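Local coordinates for protein LbaCas13a H328A (C2c2) (PDB 5WLH) that probably processes its own precursor crRNA and, guided by that RNA, cleaves RNA targets as a CRISPR-Cas13a nuclease, at residues K188-E193 with L227-H232; T159-R164 with R220-Y225; Y69-E74 with R197-L202. One frame throughout, in Å; residues are numbered along the deposited sequence.

All three contacts lie on the same side of the chain's centre, and together they join neighbouring helices to each other and to adjoining loops. Interactions 1 and 2 both draw on helix 218-230, at its C-terminal end and in its first half; interaction 3 uses helix 193-206, which precedes it in the chain. Interactions 2 and 3 are buried and apolar, and they meet where Phe222 packs on Leu199. Interaction 1 is only partly buried and differs accordingly: a serine-carboxylate bond joins its segments, and an arginine reaches RNA. The set illustrates how chemistry follows place, with hydrocarbon contacts in the buried part, and polar and charged groups where the surface and the RNA are near.

Interaction 1. Residues K188-E193 with L227-H232; sequences KSLCRE and LEDFYH. With nucleotides of chain B.
Ser189 and Asp229 join the turn ahead of helix 193-206 to the last turn of helix 218-230. Ser189 OG donates to Asp229 OD2 at 2.8 Å, meeting the syn side of the carboxylate but 31° out of its plane. With OG placed between the backbone N and the carbonyl carbon (chi1 52°), the hydroxyl faces the helix. Tyr69 OH grips the same OD2 by a hydrogen bond, so two hydroxyls hold one oxygen, while Leu190 CD2 lies 3.8 Å from Asp229 OD2.

Three residues further on, Arg192 turns the same loop toward the bound crRNA. Its CB lies 4.1 Å from N6 of nucleotide A20 of chain B, and its CG is 4.0 Å from that same N6. Bends at chi2 and chi3 bring the guanidinium to N7 of A20, which lies over the centre of one of its faces, Arg192 NE being 4.0 Å and CZ 3.6 Å from N7; the two planes are clearly tilted. At the tip, Arg192 NH1 is 3.4 Å from OP2 of A20. Arg192 NH2 donates to OP2 of A20 almost straight, at 174°, over a modelled 2.5 Å so short that the exact length is doubtful. NH1 also forms a salt bridge with a further phosphate. A leucine here has no guanidinium, which would probably leave the A20 phosphate without this charged mate and N7 without the guanidinium face beside it. A carboxylate shared by neutral hydroxyls thus ties the loop to helix 218-230, whereas a cation touches the base with its face while its NH2 holds the phosphate.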
# COMPACT_ATOMS: atom_id res chain seq x y z
N LYS A 188 14.65 -3.82 -27.10
CA LYS A 188 14.67 -2.61 -26.28
C LYS A 188 16.08 -2.04 -26.15
O LYS A 188 16.27 -0.83 -26.18
CB LYS A 188 14.07 -2.90 -24.89
CG LYS A 188 12.56 -3.31 -24.84
CD LYS A 188 12.23 -4.70 -25.48
CE LYS A 188 13.25 -5.77 -25.08
NZ LYS A 188 13.20 -6.94 -25.98
N SER A 189 17.08 -2.92 -25.99
CA SER A 189 18.46 -2.47 -25.86
C SER A 189 18.97 -1.80 -27.13
O SER A 189 20.00 -1.11 -27.09
CB SER A 189 19.36 -3.66 -25.51
OG SER A 189 19.15 -4.72 -26.43
N LEU A 190 18.28 -1.99 -28.26
CA LEU A 190 18.66 -1.36 -29.51
C LEU A 190 17.84 -0.11 -29.80
O LEU A 190 18.04 0.51 -30.85
CB LEU A 190 18.50 -2.36 -30.66
CG LEU A 190 19.32 -3.65 -30.55
CD1 LEU A 190 18.96 -4.59 -31.68
CD2 LEU A 190 20.81 -3.36 -30.54
N CYS A 191 16.93 0.27 -28.90
CA CYS A 191 16.04 1.42 -29.10
C CYS A 191 16.74 2.69 -28.63
O CYS A 191 16.41 3.29 -27.60
CB CYS A 191 14.72 1.21 -28.36
SG CYS A 191 13.47 0.32 -29.30
N ARG A 192 17.73 3.09 -29.41
CA ARG A 192 18.37 4.39 -29.28
C ARG A 192 18.36 5.02 -30.66
O ARG A 192 18.38 4.30 -31.66
CB ARG A 192 19.80 4.26 -28.73
CG ARG A 192 19.83 3.66 -27.34
CD ARG A 192 20.90 2.60 -27.21
NE ARG A 192 22.19 3.22 -26.98
CZ ARG A 192 22.86 3.17 -25.84
NH1 ARG A 192 22.39 2.50 -24.79
NH2 ARG A 192 24.03 3.77 -25.76
N GLU A 193 18.31 6.35 -30.72
CA GLU A 193 18.06 7.03 -31.99
C GLU A 193 19.04 6.57 -33.07
O GLU A 193 18.63 6.20 -34.18
CB GLU A 193 18.14 8.54 -31.80
CG GLU A 193 17.85 9.32 -33.07
CD GLU A 193 18.57 10.66 -33.11
OE1 GLU A 193 19.82 10.67 -33.22
OE2 GLU A 193 17.89 11.70 -33.01
N LEU A 227 26.74 -5.97 -31.96
CA LEU A 227 27.74 -6.87 -31.40
C LEU A 227 28.07 -6.52 -29.95
O LEU A 227 28.27 -7.42 -29.12
CB LEU A 227 29.00 -6.87 -32.25
CG LEU A 227 28.73 -7.29 -33.70
CD1 LEU A 227 29.67 -6.57 -34.64
CD2 LEU A 227 28.86 -8.78 -33.83
N GLU A 228 28.15 -5.23 -29.62
CA GLU A 228 28.34 -4.83 -28.22
C GLU A 228 27.18 -5.30 -27.36
O GLU A 228 27.36 -5.69 -26.20
CB GLU A 228 28.47 -3.31 -28.11
CG GLU A 228 29.63 -2.71 -28.85
CD GLU A 228 29.57 -1.20 -28.87
OE1 GLU A 228 28.95 -0.63 -27.93
OE2 GLU A 228 30.09 -0.58 -29.83
N ASP A 229 25.97 -5.27 -27.92
CA ASP A 229 24.78 -5.72 -27.21
C ASP A 229 24.75 -7.24 -27.08
O ASP A 229 24.48 -7.79 -26.00
CB ASP A 229 23.54 -5.21 -27.93
CG ASP A 229 22.26 -5.43 -27.14
OD1 ASP A 229 22.25 -5.12 -25.94
OD2 ASP A 229 21.27 -5.91 -27.74
N PHE A 230 25.07 -7.94 -28.18
CA PHE A 230 25.07 -9.40 -28.19
C PHE A 230 26.03 -9.97 -27.16
O PHE A 230 25.73 -10.97 -26.49
CB PHE A 230 25.44 -9.88 -29.58
CG PHE A 230 25.63 -11.38 -29.70
CD1 PHE A 230 24.54 -12.20 -29.93
CD2 PHE A 230 26.88 -11.96 -29.60
CE1 PHE A 230 24.71 -13.57 -30.05
CE2 PHE A 230 27.05 -13.32 -29.72
CZ PHE A 230 25.96 -14.13 -29.95
N TYR A 231 27.21 -9.37 -27.02
CA TYR A 231 28.23 -9.82 -26.08
C TYR A 231 28.13 -9.13 -24.73
O TYR A 231 28.99 -9.35 -23.87
CB TYR A 231 29.62 -9.62 -26.67
CG TYR A 231 29.95 -10.63 -27.75
CD1 TYR A 231 30.15 -11.98 -27.44
CD2 TYR A 231 30.06 -10.24 -29.08
CE1 TYR A 231 30.44 -12.91 -28.43
CE2 TYR A 231 30.35 -11.16 -30.08
CZ TYR A 231 30.54 -12.49 -29.75
OH TYR A 231 30.83 -13.40 -30.75
N HIS A 232 27.10 -8.31 -24.54
CA HIS A 232 26.81 -7.62 -23.27
C HIS A 232 28.05 -6.94 -22.69
O HIS A 232 28.34 -7.05 -21.49
CB HIS A 232 26.22 -8.60 -22.26
CG HIS A 232 24.99 -9.29 -22.76
ND1 HIS A 232 25.00 -10.61 -23.18
CD2 HIS A 232 23.72 -8.86 -22.92
CE1 HIS A 232 23.79 -10.95 -23.57
NE2 HIS A 232 22.99 -9.90 -23.42
P A B 20 25.45 3.51 -22.26
OP1 A B 20 26.17 2.42 -21.57
OP2 A B 20 25.43 3.67 -23.74
O5' A B 20 23.95 3.44 -21.78
C5' A B 20 23.64 3.21 -20.42
C4' A B 20 22.17 3.43 -20.17
O4' A B 20 21.83 4.82 -20.39
C3' A B 20 21.23 2.69 -21.09
O3' A B 20 21.10 1.33 -20.77
C2' A B 20 19.95 3.50 -20.95
O2' A B 20 19.32 3.23 -19.71
C1' A B 20 20.52 4.91 -20.90
N9 A B 20 20.60 5.49 -22.26
C8 A B 20 21.69 5.54 -23.10
N7 A B 20 21.43 6.11 -24.26
C5 A B 20 20.09 6.46 -24.16
C6 A B 20 19.20 7.09 -25.04
N6 A B 20 19.53 7.52 -26.26
N1 A B 20 17.93 7.28 -24.64
C2 A B 20 17.58 6.86 -23.42
N3 A B 20 18.31 6.24 -22.50
C4 A B 20 19.57 6.08 -22.94

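Interaction 2. Residues T159-R164 with R220-Y225; sequences TNFINR and RDFIDY
A helix-helix interface within the helical region that carries the RNA-contacting loop provides this example: Phe161 of helix 158-166 meets Ile223 and Phe222 of helix 218-230. Ile223 lies over one face of the Phe161 ring in a CH-pi contact, with CG1 4.1 Å from the ring centroid and only 10° off the normal. Its CG2 and CD1 reach different parts of the ring. Ile223 CG2 approaches Phe161 CZ at 3.8 Å, whereas Ile223 CD1 lies 4.1 Å from Phe161 CG. The branch that reaches CZ is anti to the Ile223 backbone N, since CG1 takes the place beside that N (chi1 -64°). Phe222 adds a second, oblique contact, its CE2 being 4.1 Å from Phe161 CE2. The helix has a wider pi-type turn at 220-223, just where both partners of Phe161 emerge. Beyond this apolar patch, Arg220 NH1 and Asp224 OD2 form a salt bridge at 3.0 Å along the same helix, and Ser136 also bonds OD2. Helix 103-107 packs on Phe161 through Leu103 and Met106, while helix 193-206 lays Leu199 and Leu202 against Phe222, so the contact sits among four helices.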
# COMPACT_ATOMS: atom_id res chain seq x y z
N THR A 159 26.81 -5.90 -46.09
CA THR A 159 26.50 -6.85 -47.15
C THR A 159 26.00 -8.17 -46.58
O THR A 159 24.94 -8.67 -46.98
CB THR A 159 27.73 -7.08 -48.03
OG1 THR A 159 28.11 -5.85 -48.67
CG2 THR A 159 27.42 -8.13 -49.10
N ASN A 160 26.72 -8.73 -45.60
CA ASN A 160 26.30 -10.00 -45.02
C ASN A 160 25.01 -9.85 -44.22
O ASN A 160 24.15 -10.73 -44.25
CB ASN A 160 27.40 -10.58 -44.15
CG ASN A 160 27.16 -12.03 -43.82
OD1 ASN A 160 26.69 -12.79 -44.67
ND2 ASN A 160 27.41 -12.42 -42.58
N PHE A 161 24.86 -8.73 -43.50
CA PHE A 161 23.61 -8.51 -42.79
C PHE A 161 22.44 -8.41 -43.76
O PHE A 161 21.36 -8.98 -43.52
CB PHE A 161 23.71 -7.25 -41.91
CG PHE A 161 24.18 -7.52 -40.49
CD1 PHE A 161 25.39 -8.14 -40.24
CD2 PHE A 161 23.40 -7.12 -39.41
CE1 PHE A 161 25.82 -8.38 -38.93
CE2 PHE A 161 23.82 -7.35 -38.11
CZ PHE A 161 25.03 -7.97 -37.87
N ILE A 162 22.63 -7.71 -44.88
CA ILE A 162 21.57 -7.60 -45.87
C ILE A 162 21.22 -8.98 -46.43
O ILE A 162 20.05 -9.32 -46.61
CB ILE A 162 21.98 -6.62 -46.98
CG1 ILE A 162 21.81 -5.17 -46.51
CG2 ILE A 162 21.19 -6.88 -48.29
CD1 ILE A 162 22.35 -4.13 -47.47
N ASN A 163 22.24 -9.80 -46.67
CA ASN A 163 22.01 -11.15 -47.18
C ASN A 163 21.27 -12.01 -46.16
O ASN A 163 20.34 -12.73 -46.50
CB ASN A 163 23.33 -11.80 -47.57
CG ASN A 163 23.94 -11.18 -48.81
OD1 ASN A 163 23.25 -10.55 -49.61
ND2 ASN A 163 25.25 -11.36 -48.97
N ARG A 164 21.69 -11.95 -44.89
CA ARG A 164 21.00 -12.75 -43.88
C ARG A 164 19.57 -12.25 -43.67
O ARG A 164 18.66 -13.06 -43.46
CB ARG A 164 21.79 -12.72 -42.57
CG ARG A 164 23.16 -13.39 -42.66
CD ARG A 164 23.07 -14.85 -43.07
NE ARG A 164 22.57 -15.69 -41.99
CZ ARG A 164 23.26 -16.68 -41.41
NH1 ARG A 164 22.71 -17.38 -40.42
NH2 ARG A 164 24.49 -16.96 -41.81
N ARG A 220 28.98 1.39 -37.92
CA ARG A 220 29.32 1.85 -36.58
C ARG A 220 28.09 2.04 -35.71
O ARG A 220 28.10 1.71 -34.52
CB ARG A 220 30.11 3.16 -36.67
CG ARG A 220 30.78 3.57 -35.37
CD ARG A 220 32.09 2.83 -35.15
NE ARG A 220 32.58 3.04 -33.80
CZ ARG A 220 32.63 2.10 -32.85
NH1 ARG A 220 32.22 0.86 -33.11
NH2 ARG A 220 33.08 2.40 -31.64
N ASP A 221 27.01 2.57 -36.28
CA ASP A 221 25.84 2.95 -35.49
C ASP A 221 24.89 1.79 -35.24
O ASP A 221 24.21 1.78 -34.21
CB ASP A 221 25.09 4.09 -36.18
CG ASP A 221 25.82 5.42 -36.03
OD1 ASP A 221 26.21 5.75 -34.90
OD2 ASP A 221 26.01 6.12 -37.04
N PHE A 222 24.83 0.81 -36.15
CA PHE A 222 23.97 -0.35 -35.92
C PHE A 222 24.78 -1.62 -35.68
O PHE A 222 24.73 -2.19 -34.59
CB PHE A 222 22.99 -0.58 -37.07
CG PHE A 222 22.12 -1.79 -36.86
CD1 PHE A 222 21.20 -1.81 -35.83
CD2 PHE A 222 22.26 -2.91 -37.66
CE1 PHE A 222 20.39 -2.93 -35.61
CE2 PHE A 222 21.47 -4.03 -37.44
CZ PHE A 222 20.54 -4.03 -36.42
N ILE A 223 25.55 -2.07 -36.67
CA ILE A 223 26.12 -3.41 -36.60
C ILE A 223 27.05 -3.53 -35.41
O ILE A 223 26.96 -4.48 -34.61
CB ILE A 223 26.85 -3.77 -37.90
CG1 ILE A 223 25.85 -3.81 -39.06
CG2 ILE A 223 27.56 -5.10 -37.73
CD1 ILE A 223 26.51 -4.14 -40.41
N ASP A 224 27.98 -2.58 -35.27
CA ASP A 224 28.93 -2.62 -34.17
C ASP A 224 28.21 -2.58 -32.84
O ASP A 224 28.62 -3.24 -31.88
CB ASP A 224 29.92 -1.46 -34.27
CG ASP A 224 30.97 -1.65 -35.36
OD1 ASP A 224 31.05 -2.74 -35.98
OD2 ASP A 224 31.70 -0.68 -35.61
N TYR A 225 27.14 -1.79 -32.76
CA TYR A 225 26.37 -1.74 -31.52
C TYR A 225 25.70 -3.07 -31.23
O TYR A 225 25.70 -3.52 -30.08
CB TYR A 225 25.33 -0.62 -31.57
CG TYR A 225 24.76 -0.36 -30.20
CD1 TYR A 225 25.38 0.52 -29.33
CD2 TYR A 225 23.62 -1.04 -29.76
CE1 TYR A 225 24.89 0.73 -28.06
CE2 TYR A 225 23.12 -0.83 -28.48
CZ TYR A 225 23.76 0.06 -27.64
OH TYR A 225 23.28 0.29 -26.38

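Interaction 3. Residues Y69-E74 with R197-L202; sequences YRIFNE and RGLKKL
Arg70 NH1 donates to Tyr69 O at 2.9 Å, a bond within the loop that leads directly into Ile71 and Phe72, the two side chains that meet Leu199 of helix 193-206. The acceptor lies in the guanidinium plane, but the donor stands well above the carbonyl plane, 53° out of it, so the arginine folds back over the peptide that it grips. Arg70 NE bonds Asn96 O as well, which ties the loop to the end of helix 83-96, and the Ile71 backbone is hydrogen-bonded to that of Lys187.

The contact with the helix itself is carried by one methyl group. Leu199 CD2 touches Ile71 CG2 at 4.0 Å and Phe72 CZ at the same separation, 4.0 Å, with Phe72 CE1 slightly farther away at 4.2 Å. Leu199 reaches this place because its CG is anti to the backbone N (chi1 175°), which carries CD2 to the loop. Ile71 CG2 has a second neighbour within its own segment: it lies 3.9 Å above the plane of the Phe72 ring, over its centre. The methyl of Leu199 therefore meets a pair already packed together, the Ile71 methyl over the Phe72 ring, and its approach to the phenylalanine is oblique. Ile181 and Tyr185 of helix 175-185 pack on Phe72, and Val226 of helix 218-230 packs on Ile71.

Two layers of restraint follow. Directional polar bonds probably help to fix the path of an irregular loop, and buried hydrocarbon contact, which asks for fit but not direction, seats that loop against the helix.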
# COMPACT_ATOMS: atom_id res chain seq x y z
N TYR A 69 19.44 -14.52 -28.93
CA TYR A 69 19.47 -13.11 -29.31
C TYR A 69 18.89 -12.92 -30.71
O TYR A 69 19.31 -13.58 -31.67
CB TYR A 69 20.92 -12.60 -29.26
CG TYR A 69 21.06 -11.11 -29.46
CD1 TYR A 69 21.03 -10.56 -30.74
CD2 TYR A 69 21.24 -10.26 -28.39
CE1 TYR A 69 21.16 -9.21 -30.94
CE2 TYR A 69 21.38 -8.90 -28.57
CZ TYR A 69 21.34 -8.38 -29.85
OH TYR A 69 21.47 -7.02 -30.03
N ARG A 70 17.92 -12.02 -30.82
CA ARG A 70 17.33 -11.62 -32.09
C ARG A 70 17.11 -10.12 -32.10
O ARG A 70 16.74 -9.54 -31.07
CB ARG A 70 15.99 -12.34 -32.35
CG ARG A 70 16.08 -13.86 -32.35
CD ARG A 70 16.58 -14.37 -33.69
NE ARG A 70 16.53 -15.82 -33.80
CZ ARG A 70 17.41 -16.65 -33.23
NH1 ARG A 70 18.40 -16.16 -32.49
NH2 ARG A 70 17.30 -17.96 -33.40
N ILE A 71 17.33 -9.51 -33.27
CA ILE A 71 17.13 -8.07 -33.42
C ILE A 71 15.69 -7.68 -33.12
O ILE A 71 15.42 -6.64 -32.51
CB ILE A 71 17.55 -7.63 -34.83
CG1 ILE A 71 19.04 -7.91 -35.07
CG2 ILE A 71 17.22 -6.16 -35.07
CD1 ILE A 71 19.94 -7.29 -34.06
N PHE A 72 14.74 -8.53 -33.52
CA PHE A 72 13.32 -8.25 -33.38
C PHE A 72 12.67 -9.25 -32.42
O PHE A 72 12.97 -10.44 -32.46
CB PHE A 72 12.63 -8.32 -34.74
CG PHE A 72 13.10 -7.27 -35.72
CD1 PHE A 72 12.80 -5.93 -35.51
CD2 PHE A 72 13.83 -7.62 -36.84
CE1 PHE A 72 13.23 -4.95 -36.40
CE2 PHE A 72 14.27 -6.65 -37.74
CZ PHE A 72 13.96 -5.32 -37.52
N ASN A 73 11.75 -8.75 -31.58
CA ASN A 73 11.03 -9.57 -30.61
C ASN A 73 9.89 -10.34 -31.27
O ASN A 73 9.75 -10.38 -32.49
CB ASN A 73 10.48 -8.70 -29.49
CG ASN A 73 11.56 -8.08 -28.64
OD1 ASN A 73 12.62 -8.66 -28.43
ND2 ASN A 73 11.30 -6.86 -28.16
N GLU A 74 9.03 -10.92 -30.43
CA GLU A 74 7.89 -11.76 -30.83
C GLU A 74 8.31 -12.84 -31.81
O GLU A 74 9.46 -13.30 -31.79
CB GLU A 74 6.76 -10.91 -31.43
CG GLU A 74 5.69 -10.49 -30.43
CD GLU A 74 4.81 -11.65 -29.98
OE1 GLU A 74 3.94 -12.08 -30.77
OE2 GLU A 74 4.99 -12.13 -28.84
N ARG A 197 18.21 4.42 -36.40
CA ARG A 197 18.46 5.00 -37.72
C ARG A 197 19.42 4.14 -38.53
O ARG A 197 19.25 4.00 -39.74
CB ARG A 197 19.01 6.42 -37.57
CG ARG A 197 17.96 7.41 -37.10
CD ARG A 197 18.61 8.70 -36.61
NE ARG A 197 19.17 9.48 -37.71
CZ ARG A 197 20.03 10.48 -37.57
NH1 ARG A 197 20.45 10.85 -36.36
NH2 ARG A 197 20.48 11.12 -38.63
N GLY A 198 20.43 3.56 -37.88
CA GLY A 198 21.31 2.64 -38.58
C GLY A 198 20.56 1.42 -39.09
O GLY A 198 20.78 0.98 -40.23
N LEU A 199 19.65 0.89 -38.28
CA LEU A 199 18.88 -0.27 -38.71
C LEU A 199 17.96 0.08 -39.87
O LEU A 199 17.86 -0.67 -40.84
CB LEU A 199 18.08 -0.81 -37.53
CG LEU A 199 17.13 -1.96 -37.85
CD1 LEU A 199 17.87 -3.08 -38.59
CD2 LEU A 199 16.56 -2.46 -36.53
N LYS A 200 17.27 1.22 -39.77
CA LYS A 200 16.40 1.63 -40.87
C LYS A 200 17.19 1.77 -42.17
O LYS A 200 16.74 1.30 -43.22
CB LYS A 200 15.71 2.94 -40.53
CG LYS A 200 14.99 3.51 -41.75
CD LYS A 200 13.76 4.29 -41.38
CE LYS A 200 12.93 4.56 -42.62
NZ LYS A 200 11.84 5.51 -42.31
N LYS A 201 18.35 2.40 -42.11
CA LYS A 201 19.18 2.57 -43.30
C LYS A 201 19.59 1.23 -43.88
O LYS A 201 19.53 1.02 -45.10
CB LYS A 201 20.42 3.40 -42.94
CG LYS A 201 21.41 3.65 -44.06
CD LYS A 201 22.25 4.90 -43.72
CE LYS A 201 23.32 5.19 -44.77
NZ LYS A 201 24.24 6.30 -44.34
N LEU A 202 19.97 0.30 -43.01
CA LEU A 202 20.32 -1.05 -43.44
C LEU A 202 19.13 -1.74 -44.10
O LEU A 202 19.28 -2.37 -45.15
CB LEU A 202 20.80 -1.84 -42.23
CG LEU A 202 20.92 -3.35 -42.37
CD1 LEU A 202 22.05 -3.66 -43.28
CD2 LEU A 202 21.17 -3.97 -41.00